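Local structure of 14-3-3 protein (Cryptosporidium parvum, 3EFZ) at residues G43-V48 and V75-N80; L119-V124 and R153-I158; N131-M134 and A140-F143; Q180-F185 and D192-A197; F219-I224 and D250-W255. The protein probably binds phosphoserine-containing partner proteins as a dimeric, all-helical adaptor of the 14-3-3 family, and so takes part in cell signalling. All blocks are in the same frame, centred on the assembly; numbering follows the deposited sequence. Where two conformers were deposited one is given.

In the fold
From the N terminus, contact 1 comes first and ties helix 32-54 to helix 63-81, closing a loop of 26 residues. Contact 2 opens later, on helix 100-131, and closes on helix 138-158. Contact 3 is nested inside that loop, holding the short connection between the same two helices. Contact 4 then pairs helices 161-185 and 193-207, and contact 5 pairs helices 213-228 and 239-256; these follow in series, and no loops cross. Contacts 1 and 2 meet where R79 pairs with E157 and lies beside R153; both arginines are predicted to bind phosphoserine. Contact 3 touches both contact 1, through F143 on V48, and contact 4. Contact 5 lies across the chain's centre from contacts 1 and 2.

Contact 1. Residues G43-V48 and V75-N80; sequences GNYKDV and VTSIRN
Y45 reaches out from helix 32-54 and ends against T76 and S77 of helix 63-81. One polar bond carries the contact: Y45 OH donates to S77 OG over 2.7 Å. The serine oxygen lies at the edge of the tyrosine ring, in its plane, and comes within 3.3 Å of Y45 CE2. CG of Y45 stands anti to the carbonyl carbon (chi1 -75°), which extends the ring across the gap and brings its hydroxyl up to the serine. S77 OG accepts from Y45 and is also hydrogen-bonded to E120 OE2 of the second subunit, with N73 O a weak alternative, so a buried pair of hydroxyls is linked to the subunit interface.

The rest is van der Waals packing. T76 CG2 sits 4.0 Å from Y45 CE1, and T76 CB is 3.6 Å from Y45 OH; the threonine methyl lies alongside the end of the tyrosine, pointing the other way. The polar branch of T76 is used differently, OG1 bonding to R72 O of its own helix.

Around the contact, V75 and I78 lean on helix 100-131, while R79, predicted to bind the phosphoserine of a partner protein, touches Y154 and forms a salt bridge with E157, both on helix 138-158.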
# COMPACT_ATOMS: atom_id res chain seq x y z
N GLY B 43 -9.21 -7.52 0.03
CA GLY B 43 -10.63 -7.25 0.25
C GLY B 43 -10.86 -6.19 1.32
O GLY B 43 -11.75 -5.34 1.18
N ASN B 44 -10.07 -6.22 2.39
CA ASN B 44 -10.14 -5.19 3.42
C ASN B 44 -9.88 -3.75 2.92
O ASN B 44 -10.63 -2.85 3.27
CB ASN B 44 -9.26 -5.54 4.61
CG ASN B 44 -9.32 -4.48 5.70
OD1 ASN B 44 -8.31 -3.85 6.01
ND2 ASN B 44 -10.50 -4.26 6.27
N TYR B 45 -8.81 -3.55 2.13
CA TYR B 45 -8.48 -2.27 1.53
C TYR B 45 -9.64 -1.81 0.68
O TYR B 45 -10.15 -0.71 0.86
CB TYR B 45 -7.19 -2.34 0.70
CG TYR B 45 -5.90 -2.39 1.50
CD1 TYR B 45 -5.87 -2.87 2.82
CD2 TYR B 45 -4.68 -2.00 0.92
CE1 TYR B 45 -4.69 -2.96 3.53
CE2 TYR B 45 -3.49 -2.06 1.63
CZ TYR B 45 -3.50 -2.54 2.93
OH TYR B 45 -2.34 -2.63 3.63
N LYS B 46 -10.09 -2.67 -0.22
CA LYS B 46 -11.25 -2.36 -1.02
C LYS B 46 -12.40 -1.84 -0.17
O LYS B 46 -12.94 -0.78 -0.45
CB LYS B 46 -11.71 -3.54 -1.86
CG LYS B 46 -12.87 -3.17 -2.79
CD LYS B 46 -13.40 -4.38 -3.54
CE LYS B 46 -14.51 -3.99 -4.48
NZ LYS B 46 -14.85 -5.13 -5.36
N ASP B 47 -12.74 -2.58 0.89
CA ASP B 47 -13.86 -2.21 1.73
C ASP B 47 -13.71 -0.86 2.43
O ASP B 47 -14.71 -0.14 2.59
CB ASP B 47 -14.19 -3.31 2.74
CG ASP B 47 -15.60 -3.17 3.31
OD1 ASP B 47 -16.57 -3.21 2.51
OD2 ASP B 47 -15.74 -2.98 4.54
N VAL B 48 -12.50 -0.54 2.89
CA VAL B 48 -12.22 0.77 3.46
C VAL B 48 -12.58 1.88 2.45
O VAL B 48 -13.36 2.79 2.77
CB VAL B 48 -10.74 0.92 3.94
CG1 VAL B 48 -10.38 2.40 4.18
CG2 VAL B 48 -10.53 0.14 5.21
N VAL B 75 -0.89 3.40 5.24
CA VAL B 75 -0.38 3.33 6.63
C VAL B 75 -0.38 1.88 7.17
O VAL B 75 0.51 1.47 7.90
CB VAL B 75 -1.20 4.28 7.58
CG1 VAL B 75 -1.12 3.84 9.01
CG2 VAL B 75 -0.71 5.69 7.46
N THR B 76 -1.41 1.14 6.80
CA THR B 76 -1.50 -0.31 7.06
C THR B 76 -0.38 -1.05 6.31
O THR B 76 0.27 -1.94 6.88
CB THR B 76 -2.88 -0.84 6.66
OG1 THR B 76 -3.88 -0.05 7.32
CG2 THR B 76 -3.08 -2.28 7.10
N SER B 77 -0.14 -0.67 5.05
CA SER B 77 0.97 -1.27 4.32
C SER B 77 2.33 -0.89 4.88
O SER B 77 3.21 -1.73 4.90
CB SER B 77 0.90 -1.01 2.81
OG SER B 77 -0.28 -1.58 2.25
N ILE B 78 2.52 0.35 5.33
CA ILE B 78 3.79 0.77 5.95
C ILE B 78 4.01 -0.07 7.22
O ILE B 78 5.07 -0.64 7.43
CB ILE B 78 3.85 2.29 6.23
CG1 ILE B 78 3.76 3.09 4.92
CG2 ILE B 78 5.12 2.66 6.95
CD1 ILE B 78 3.40 4.55 5.13
N ARG B 79 2.96 -0.20 8.03
CA ARG B 79 3.02 -1.03 9.23
C ARG B 79 3.32 -2.50 8.91
O ARG B 79 4.09 -3.13 9.63
CB ARG B 79 1.74 -0.87 10.03
CG ARG B 79 1.66 -1.68 11.33
CD ARG B 79 0.34 -1.38 11.94
NE ARG B 79 0.05 -2.18 13.12
CZ ARG B 79 -0.69 -3.27 13.14
NH1 ARG B 79 -1.24 -3.73 12.03
NH2 ARG B 79 -0.89 -3.89 14.30
N ASN B 80 2.73 -3.04 7.84
CA ASN B 80 2.91 -4.43 7.47
C ASN B 80 4.36 -4.75 7.11
O ASN B 80 4.89 -5.78 7.52
CB ASN B 80 1.98 -4.82 6.31
CG ASN B 80 2.12 -6.28 5.90
OD1 ASN B 80 1.59 -7.16 6.56
ND2 ASN B 80 2.83 -6.54 4.81

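Contact 2. Residues L119-V124 and R153-I158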
# COMPACT_ATOMS: atom_id res chain seq x y z
N LEU B 119 2.57 10.66 11.14
CA LEU B 119 2.15 11.88 10.47
C LEU B 119 0.91 11.67 9.62
O LEU B 119 -0.02 12.48 9.67
CB LEU B 119 3.30 12.45 9.61
CG LEU B 119 4.45 13.09 10.40
CD1 LEU B 119 5.66 13.35 9.50
CD2 LEU B 119 4.00 14.38 11.08
N GLU B 120 0.88 10.57 8.87
CA GLU B 120 -0.21 10.32 7.93
C GLU B 120 -1.46 9.78 8.60
O GLU B 120 -2.56 9.99 8.12
CB GLU B 120 0.26 9.42 6.77
CG GLU B 120 1.21 10.15 5.82
CD GLU B 120 2.07 9.20 4.99
OE1 GLU B 120 1.70 8.01 4.86
OE2 GLU B 120 3.11 9.65 4.46
N SER B 121 -1.29 9.08 9.71
CA SER B 121 -2.47 8.69 10.47
C SER B 121 -3.17 9.93 11.09
O SER B 121 -4.39 9.99 11.15
CB SER B 121 -2.15 7.56 11.46
OG SER B 121 -1.27 8.00 12.48
N GLU B 122 -2.40 10.94 11.53
CA GLU B 122 -3.03 12.16 11.99
C GLU B 122 -3.77 12.86 10.82
O GLU B 122 -4.87 13.38 11.02
CB GLU B 122 -2.00 13.06 12.68
CG GLU B 122 -2.55 14.29 13.40
CD GLU B 122 -3.69 14.00 14.37
OE1 GLU B 122 -4.57 14.88 14.47
OE2 GLU B 122 -3.71 12.94 15.02
N ASP B 123 -3.20 12.81 9.60
CA ASP B 123 -3.85 13.32 8.39
C ASP B 123 -5.23 12.67 8.18
O ASP B 123 -6.22 13.37 8.01
CB ASP B 123 -2.99 13.06 7.14
CG ASP B 123 -1.79 14.03 7.00
OD1 ASP B 123 -1.79 15.12 7.62
OD2 ASP B 123 -0.86 13.67 6.22
N VAL B 124 -5.28 11.34 8.18
CA VAL B 124 -6.54 10.60 8.00
C VAL B 124 -7.59 11.00 9.06
O VAL B 124 -8.73 11.29 8.71
CB VAL B 124 -6.32 9.08 8.07
CG1 VAL B 124 -7.66 8.33 8.00
CG2 VAL B 124 -5.38 8.59 6.96
N ARG B 153 -4.18 2.96 17.76
CA ARG B 153 -3.49 1.71 18.12
C ARG B 153 -2.14 1.63 17.40
O ARG B 153 -1.14 1.19 17.99
CB ARG B 153 -4.36 0.47 17.80
CG ARG B 153 -3.69 -0.91 17.96
CD ARG B 153 -4.72 -2.07 18.05
NE ARG B 153 -5.60 -2.12 16.86
CZ ARG B 153 -5.29 -2.76 15.73
NH1 ARG B 153 -4.14 -3.42 15.62
NH2 ARG B 153 -6.14 -2.73 14.70
N TYR B 154 -2.12 2.07 16.14
CA TYR B 154 -0.87 2.10 15.38
C TYR B 154 0.15 3.07 15.97
O TYR B 154 1.33 2.77 15.99
CB TYR B 154 -1.11 2.47 13.91
CG TYR B 154 -1.95 1.50 13.09
CD1 TYR B 154 -2.30 0.22 13.56
CD2 TYR B 154 -2.36 1.87 11.81
CE1 TYR B 154 -3.07 -0.64 12.77
CE2 TYR B 154 -3.11 1.02 11.01
CZ TYR B 154 -3.46 -0.21 11.49
OH TYR B 154 -4.20 -1.00 10.63
N LYS B 155 -0.32 4.24 16.41
CA LYS B 155 0.57 5.28 16.97
C LYS B 155 1.16 4.75 18.27
O LYS B 155 2.34 4.94 18.55
CB LYS B 155 -0.16 6.61 17.24
CG LYS B 155 -0.76 7.34 16.04
CD LYS B 155 -1.20 8.76 16.45
CE LYS B 155 -1.92 9.46 15.32
NZ LYS B 155 -2.22 10.92 15.62
N ALA B 156 0.30 4.09 19.04
CA ALA B 156 0.63 3.45 20.31
C ALA B 156 1.72 2.38 20.20
O ALA B 156 2.44 2.14 21.16
CB ALA B 156 -0.64 2.84 20.93
N GLU B 157 1.81 1.71 19.04
CA GLU B 157 2.85 0.72 18.77
C GLU B 157 4.21 1.38 18.52
O GLU B 157 5.27 0.73 18.62
CB GLU B 157 2.48 -0.15 17.56
CG GLU B 157 1.19 -0.92 17.67
CD GLU B 157 0.84 -1.67 16.37
OE1 GLU B 157 1.27 -1.23 15.29
OE2 GLU B 157 0.12 -2.69 16.43
N ILE B 158 4.16 2.66 18.13
CA ILE B 158 5.34 3.43 17.79
C ILE B 158 5.82 4.28 18.96
O ILE B 158 7.02 4.32 19.26
CB ILE B 158 5.06 4.37 16.57
CG1 ILE B 158 4.65 3.53 15.34
CG2 ILE B 158 6.26 5.28 16.29
CD1 ILE B 158 4.31 4.35 14.12
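A salt bridge from K155 to E122, with S121 OG lying against the lysine's methylenes, spans helices 100-131 and 138-158 in the interior of the chain. K155 is largely buried, its chain extended beyond CG, and it crosses the gap between the two helices to deliver its ammonium group. K155 NZ donates over 2.6 Å to E122 OE2, which accepts on its anti lone pair, the one turned away from OE1. The glutamate was modelled in two conformers, and the bond is certain only for the one described here; for the other it remains doubtful. In this conformer CG stands anti to the backbone N (chi1 -171°) and the chain then bends (chi2 51°), which swings the carboxylate round to the lysine. E122 OE1 has a long, weak ion pair with R126 on its own helix.

S121 packs along the lysine's methylene chain: its OG is 3.3 Å from K155 CE and 3.7 Å from K155 CG. That oxygen is turned between backbone N and carbonyl (chi1 66°) and bonds back to I117 O of its own helix, so it meets the lysine as a packing surface.

C167 of helix 161-185 touches K155 and A156. Y154 and E120 touch V75 of helix 63-81, and R153, a predicted phosphoserine-binding residue, bonds through NE to Y175 OH.

Contact 3. Residues N131-M134 and A140-F143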
# COMPACT_ATOMS: atom_id res chain seq x y z
N ASN B 131 -15.40 15.40 8.23
CA ASN B 131 -16.43 14.83 7.35
C ASN B 131 -17.37 13.83 8.01
O ASN B 131 -18.33 13.36 7.38
CB ASN B 131 -15.78 14.17 6.13
CG ASN B 131 -15.15 15.18 5.19
OD1 ASN B 131 -15.85 15.80 4.39
ND2 ASN B 131 -13.82 15.35 5.28
N LEU B 132 -17.10 13.51 9.27
CA LEU B 132 -17.87 12.53 10.00
C LEU B 132 -19.38 12.75 9.86
O LEU B 132 -20.13 11.82 9.57
CB LEU B 132 -17.46 12.54 11.48
CG LEU B 132 -17.98 11.38 12.31
CD1 LEU B 132 -17.48 10.09 11.69
CD2 LEU B 132 -17.53 11.52 13.76
N LEU B 133 -19.81 13.99 10.05
CA LEU B 133 -21.24 14.32 10.07
C LEU B 133 -21.92 14.18 8.71
O LEU B 133 -23.14 14.02 8.63
CB LEU B 133 -21.44 15.72 10.65
CG LEU B 133 -21.83 15.85 12.13
CD1 LEU B 133 -21.18 14.81 13.03
CD2 LEU B 133 -21.60 17.27 12.65
N MET B 134 -21.14 14.23 7.64
CA MET B 134 -21.66 14.10 6.28
C MET B 134 -21.96 12.63 5.93
O MET B 134 -22.40 12.34 4.82
CB MET B 134 -20.72 14.76 5.27
N ALA B 140 -21.83 3.77 8.93
CA ALA B 140 -20.65 4.46 8.38
C ALA B 140 -19.91 5.35 9.37
O ALA B 140 -18.68 5.49 9.29
CB ALA B 140 -21.05 5.27 7.15
N ARG B 141 -20.65 5.97 10.29
CA ARG B 141 -20.02 6.79 11.35
C ARG B 141 -19.25 5.92 12.31
O ARG B 141 -18.14 6.26 12.69
CB ARG B 141 -21.06 7.62 12.10
CG ARG B 141 -21.54 8.82 11.33
CD ARG B 141 -22.43 9.69 12.22
NE ARG B 141 -23.10 10.73 11.46
CZ ARG B 141 -23.87 11.68 11.99
NH1 ARG B 141 -24.07 11.74 13.32
NH2 ARG B 141 -24.44 12.57 11.20
N ALA B 142 -19.84 4.79 12.70
CA ALA B 142 -19.15 3.83 13.57
C ALA B 142 -17.91 3.29 12.86
O ALA B 142 -16.86 3.14 13.47
CB ALA B 142 -20.11 2.69 13.99
N PHE B 143 -18.03 3.03 11.55
CA PHE B 143 -16.92 2.58 10.74
C PHE B 143 -15.71 3.53 10.84
O PHE B 143 -14.59 3.08 11.06
CB PHE B 143 -17.36 2.39 9.28
CG PHE B 143 -16.25 1.98 8.35
CD1 PHE B 143 -16.06 0.65 8.00
CD2 PHE B 143 -15.38 2.94 7.82
CE1 PHE B 143 -15.03 0.27 7.11
CE2 PHE B 143 -14.35 2.56 6.95
CZ PHE B 143 -14.18 1.23 6.60
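L132 is the first residue of segment 131-134 to meet helix 138-158, and it does so on R141 with both its side chain and its carbonyl. CG lies anti to the backbone N (chi1 -168°), which carries CD1 towards the helix, 4.0 Å from R141 O and 4.3 Å from R141 CG. The carbonyl oxygen of L132 lies obliquely to the guanidinium group, 3.7 Å from R141 NE.

L133 follows with a mixed contact. Its CD1 stands over one face of the R141 guanidinium, about 4.1 Å above the plane and offset towards the rim. Its carbonyl takes a weak hydrogen bond from R141 NH2, 3.2 Å to L133 O, bent to 133° at the hydrogen. M134 closes the turn behind it: M134 N bonds to N131 O over 3.0 Å, and its backbone is further tied to D57.

For R141 the stronger partner is Y135 O, further along the same connection, which accepts from NE; its side chain also touches R181 of helix 161-185. The guanidinium thus bonds to two backbone oxygens of the connection, Y135 O and, weakly, L133 O, with L132 O merely nearby. A positive charge met by neutral carbonyls at a largely surface position implies modest polar tethering, supplemented by apolar contact, and not ion pairing across these segments.

Contact 4. Residues Q180-F185 and D192-A197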
# COMPACT_ATOMS: atom_id res chain seq x y z
N GLN B 180 -20.63 1.05 20.98
CA GLN B 180 -21.91 1.57 21.47
C GLN B 180 -22.84 1.99 20.32
O GLN B 180 -24.04 1.71 20.35
CB GLN B 180 -21.71 2.71 22.48
CG GLN B 180 -23.02 3.39 22.97
CD GLN B 180 -24.13 2.40 23.32
OE1 GLN B 180 -24.00 1.58 24.24
NE2 GLN B 180 -25.23 2.46 22.57
N ARG B 181 -22.28 2.66 19.32
CA ARG B 181 -23.05 3.02 18.13
C ARG B 181 -23.54 1.79 17.36
O ARG B 181 -24.69 1.73 16.94
CB ARG B 181 -22.22 3.93 17.21
CG ARG B 181 -22.04 5.34 17.72
CD ARG B 181 -20.93 6.00 16.91
NE ARG B 181 -20.68 7.39 17.29
CZ ARG B 181 -21.18 8.45 16.65
NH1 ARG B 181 -22.00 8.31 15.60
NH2 ARG B 181 -20.86 9.65 17.08
N GLU B 182 -22.67 0.79 17.21
CA GLU B 182 -23.07 -0.50 16.63
C GLU B 182 -24.20 -1.21 17.40
O GLU B 182 -25.15 -1.70 16.78
CB GLU B 182 -21.86 -1.42 16.42
CG GLU B 182 -20.90 -0.86 15.35
CD GLU B 182 -19.44 -1.18 15.60
OE1 GLU B 182 -19.15 -1.99 16.50
OE2 GLU B 182 -18.58 -0.62 14.88
N ARG B 183 -24.09 -1.24 18.73
CA ARG B 183 -25.14 -1.77 19.62
C ARG B 183 -26.49 -1.07 19.45
O ARG B 183 -27.54 -1.71 19.46
CB ARG B 183 -24.70 -1.71 21.09
CG ARG B 183 -23.70 -2.81 21.50
CD ARG B 183 -23.40 -2.80 23.01
NE ARG B 183 -22.03 -2.33 23.28
CZ ARG B 183 -21.73 -1.19 23.90
NH1 ARG B 183 -22.68 -0.38 24.33
NH2 ARG B 183 -20.45 -0.86 24.08
N SER B 184 -26.44 0.26 19.30
CA SER B 184 -27.63 1.11 19.17
C SER B 184 -28.33 0.99 17.81
O SER B 184 -29.57 0.94 17.74
CB SER B 184 -27.22 2.57 19.34
OG SER B 184 -26.94 2.87 20.69
N PHE B 185 -27.54 0.93 16.75
CA PHE B 185 -28.05 1.20 15.41
C PHE B 185 -28.09 0.02 14.45
O PHE B 185 -28.82 0.05 13.47
CB PHE B 185 -27.31 2.38 14.78
CG PHE B 185 -27.38 3.64 15.61
CD1 PHE B 185 -26.22 4.37 15.89
CD2 PHE B 185 -28.59 4.11 16.11
CE1 PHE B 185 -26.28 5.53 16.66
CE2 PHE B 185 -28.65 5.26 16.88
CZ PHE B 185 -27.49 5.97 17.16
N ASP B 192 -23.12 -8.99 13.65
CA ASP B 192 -22.84 -8.07 12.55
C ASP B 192 -21.33 -7.98 12.32
O ASP B 192 -20.58 -7.83 13.28
CB ASP B 192 -23.42 -6.69 12.87
CG ASP B 192 -23.04 -5.64 11.83
OD1 ASP B 192 -23.88 -5.34 10.96
OD2 ASP B 192 -21.91 -5.10 11.88
N PRO B 193 -20.88 -8.05 11.04
CA PRO B 193 -19.45 -8.10 10.72
C PRO B 193 -18.66 -6.85 11.07
O PRO B 193 -17.48 -6.95 11.40
CB PRO B 193 -19.42 -8.38 9.21
CG PRO B 193 -20.75 -8.01 8.70
CD PRO B 193 -21.73 -8.10 9.83
N LEU B 194 -19.29 -5.68 11.00
CA LEU B 194 -18.66 -4.45 11.45
C LEU B 194 -18.55 -4.49 12.97
O LEU B 194 -17.51 -4.15 13.53
CB LEU B 194 -19.49 -3.23 11.04
CG LEU B 194 -19.04 -1.84 11.54
CD1 LEU B 194 -17.66 -1.48 11.00
CD2 LEU B 194 -20.05 -0.80 11.15
N TYR B 195 -19.62 -4.89 13.64
CA TYR B 195 -19.56 -5.07 15.09
C TYR B 195 -18.44 -6.02 15.51
O TYR B 195 -17.66 -5.70 16.40
CB TYR B 195 -20.90 -5.56 15.65
CG TYR B 195 -20.85 -5.76 17.16
CD1 TYR B 195 -20.88 -4.68 18.02
CD2 TYR B 195 -20.77 -7.04 17.71
CE1 TYR B 195 -20.84 -4.86 19.40
CE2 TYR B 195 -20.74 -7.23 19.08
CZ TYR B 195 -20.76 -6.14 19.93
OH TYR B 195 -20.74 -6.31 21.30
N LEU B 196 -18.34 -7.16 14.85
CA LEU B 196 -17.32 -8.17 15.17
C LEU B 196 -15.91 -7.73 14.80
O LEU B 196 -14.95 -8.06 15.51
CB LEU B 196 -17.64 -9.53 14.53
CG LEU B 196 -18.88 -10.24 15.08
CD1 LEU B 196 -19.22 -11.38 14.16
CD2 LEU B 196 -18.68 -10.73 16.53
N ALA B 197 -15.77 -6.96 13.72
CA ALA B 197 -14.47 -6.41 13.34
C ALA B 197 -14.01 -5.44 14.40
O ALA B 197 -12.80 -5.30 14.67
CB ALA B 197 -14.53 -5.71 11.97
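E182 turns towards L194 and Y195 across the gap between helices 161-185 and 193-207. Its CB already touches the tyrosine ring, 3.8 Å from Y195 CD1. CG sits beside the backbone N, and a bend at chi2 then carries the carboxylate across the start of the second helix. At the tip the two oxygens part company. OE1 rests 3.4 Å from Y195 CA and 3.5 Å from Y195 CD1, the carboxylate and ring planes standing nearly perpendicular (86°). OE2 packs 3.6 Å from L194 CG and is hydrogen-bonded to T198 OG1, one turn further on.

The two helices form an antiparallel hairpin joined by a short connection, as in the antiparallel helical array of 14-3-3 proteins; the segment axes approach to 9.9 Å, with 157° between their directions. D192 is the N-cap of the second helix. Its OD2 accepts from Y195 N over 2.9 Å along a nearly straight line (165°) and, weakly, from L194 N, and so holds the first turn that E182 packs against.

R183 adds a methylene to the edge of the contact: its CG lies 4.1 Å from Y195 CE1. The same tyrosine ring meets Y189 of the connecting loop edge-to-face, while E182 packs on A142 of helix 138-158 and L196 faces T241 and L244 of helix 239-256.

Contact 5. Residues F219-I224 and D250-W255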
# COMPACT_ATOMS: atom_id res chain seq x y z
N PHE B 219 -13.11 -11.25 26.77
CA PHE B 219 -13.83 -10.28 25.95
C PHE B 219 -14.27 -10.92 24.63
O PHE B 219 -15.43 -10.78 24.22
CB PHE B 219 -12.97 -9.02 25.73
CG PHE B 219 -13.70 -7.88 25.07
CD1 PHE B 219 -13.48 -7.58 23.72
CD2 PHE B 219 -14.62 -7.10 25.78
CE1 PHE B 219 -14.16 -6.52 23.08
CE2 PHE B 219 -15.31 -6.04 25.16
CZ PHE B 219 -15.08 -5.75 23.80
N ALA B 220 -13.33 -11.62 24.00
CA ALA B 220 -13.58 -12.36 22.76
C ALA B 220 -14.57 -13.50 22.93
O ALA B 220 -15.47 -13.65 22.11
CB ALA B 220 -12.26 -12.87 22.16
N ASN B 221 -14.39 -14.31 23.99
CA ASN B 221 -15.31 -15.38 24.35
C ASN B 221 -16.74 -14.86 24.50
O ASN B 221 -17.67 -15.42 23.92
CB ASN B 221 -14.89 -16.05 25.67
CG ASN B 221 -14.04 -17.30 25.46
OD1 ASN B 221 -13.93 -17.82 24.35
ND2 ASN B 221 -13.44 -17.81 26.55
N ARG B 222 -16.89 -13.80 25.29
CA ARG B 222 -18.18 -13.14 25.51
C ARG B 222 -18.93 -12.82 24.22
O ARG B 222 -20.14 -13.06 24.13
CB ARG B 222 -17.94 -11.82 26.23
CG ARG B 222 -18.35 -11.81 27.64
CD ARG B 222 -18.79 -10.42 27.95
NE ARG B 222 -17.69 -9.53 28.29
CZ ARG B 222 -17.68 -8.23 28.01
NH1 ARG B 222 -18.70 -7.66 27.36
NH2 ARG B 222 -16.64 -7.49 28.37
N ALA B 223 -18.21 -12.24 23.26
CA ALA B 223 -18.75 -11.84 21.96
C ALA B 223 -19.04 -13.02 21.04
O ALA B 223 -19.92 -12.95 20.18
CB ALA B 223 -17.81 -10.86 21.28
N ILE B 224 -18.28 -14.10 21.20
CA ILE B 224 -18.53 -15.34 20.46
C ILE B 224 -19.88 -15.94 20.89
O ILE B 224 -20.71 -16.34 20.05
CB ILE B 224 -17.39 -16.39 20.66
CG1 ILE B 224 -16.05 -15.85 20.16
CG2 ILE B 224 -17.71 -17.70 19.94
CD1 ILE B 224 -14.88 -16.68 20.59
N ASP B 250 -10.21 -19.03 17.01
CA ASP B 250 -8.83 -19.49 16.84
C ASP B 250 -7.89 -18.84 17.84
O ASP B 250 -6.98 -19.48 18.36
CB ASP B 250 -8.33 -19.20 15.42
CG ASP B 250 -9.00 -20.08 14.37
OD1 ASP B 250 -9.77 -20.99 14.74
OD2 ASP B 250 -8.75 -19.85 13.16
N ASN B 251 -8.12 -17.55 18.10
CA ASN B 251 -7.26 -16.81 19.01
C ASN B 251 -7.45 -17.17 20.48
O ASN B 251 -6.47 -17.24 21.23
CB ASN B 251 -7.38 -15.32 18.77
CG ASN B 251 -6.54 -14.85 17.61
OD1 ASN B 251 -5.42 -14.38 17.81
ND2 ASN B 251 -7.04 -15.02 16.40
N VAL B 252 -8.70 -17.39 20.88
CA VAL B 252 -8.99 -17.82 22.26
C VAL B 252 -8.40 -19.21 22.54
O VAL B 252 -7.84 -19.43 23.62
CB VAL B 252 -10.51 -17.79 22.61
CG1 VAL B 252 -10.71 -18.12 24.08
CG2 VAL B 252 -11.10 -16.43 22.34
N SER B 253 -8.52 -20.12 21.57
CA SER B 253 -8.06 -21.50 21.74
C SER B 253 -6.54 -21.60 21.85
O SER B 253 -6.03 -22.34 22.70
CB SER B 253 -8.59 -22.42 20.63
OG SER B 253 -7.70 -22.47 19.53
N GLN B 254 -5.82 -20.86 21.00
CA GLN B 254 -4.35 -20.76 21.09
C GLN B 254 -3.90 -20.25 22.46
O GLN B 254 -2.88 -20.72 23.00
CB GLN B 254 -3.80 -19.85 19.99
CG GLN B 254 -3.77 -20.48 18.61
CD GLN B 254 -3.70 -19.45 17.48
OE1 GLN B 254 -3.63 -18.24 17.73
NE2 GLN B 254 -3.72 -19.92 16.24
N TRP B 255 -4.65 -19.31 23.01
CA TRP B 255 -4.41 -18.80 24.37
C TRP B 255 -4.78 -19.84 25.43
O TRP B 255 -4.03 -20.06 26.39
CB TRP B 255 -5.18 -17.49 24.58
CG TRP B 255 -5.28 -17.06 26.02
CD1 TRP B 255 -6.38 -17.13 26.82
CD2 TRP B 255 -4.23 -16.50 26.82
NE1 TRP B 255 -6.08 -16.65 28.08
CE2 TRP B 255 -4.77 -16.26 28.11
CE3 TRP B 255 -2.88 -16.19 26.59
CZ2 TRP B 255 -4.01 -15.72 29.16
CZ3 TRP B 255 -2.13 -15.65 27.63
CH2 TRP B 255 -2.70 -15.42 28.90
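Helices 213-228 and 239-256, the last two of the modelled chain, pack together here, with V252 set against A220, N221 and I224. The segment axes come within 10.0 Å, and their directions differ by 135°, an oblique crossing 45° from antiparallel.

V252 carries the contact from its side with both methyls. CG2 touches A220 CB at 3.7 Å, and it meets I224 CD1 tip to tip at 4.2 Å. CG1, anti to the backbone N (chi1 -175°), points instead to the N221 amide, which lies obliquely across the valine: N221 OD1 is 3.2 Å from V252 CG1, a close approach, and N221 ND2 is 3.7 Å from the same methyl. No hydrogen bond joins the two segments, so shape and apolar burial hold them, with the asparagine at the more exposed border.

Beyond them, A220 and I224 also lean on L248, and another flank of helix 213-228, through F219 and A223, packs on I199 of helix 193-207. V252 sits like a single knob in the hole formed by M217, A220, N221 and I224, spaced i, i+3, i+4 and i+7, and so joins the last two helices of the antiparallel helical array of the 14-3-3 fold.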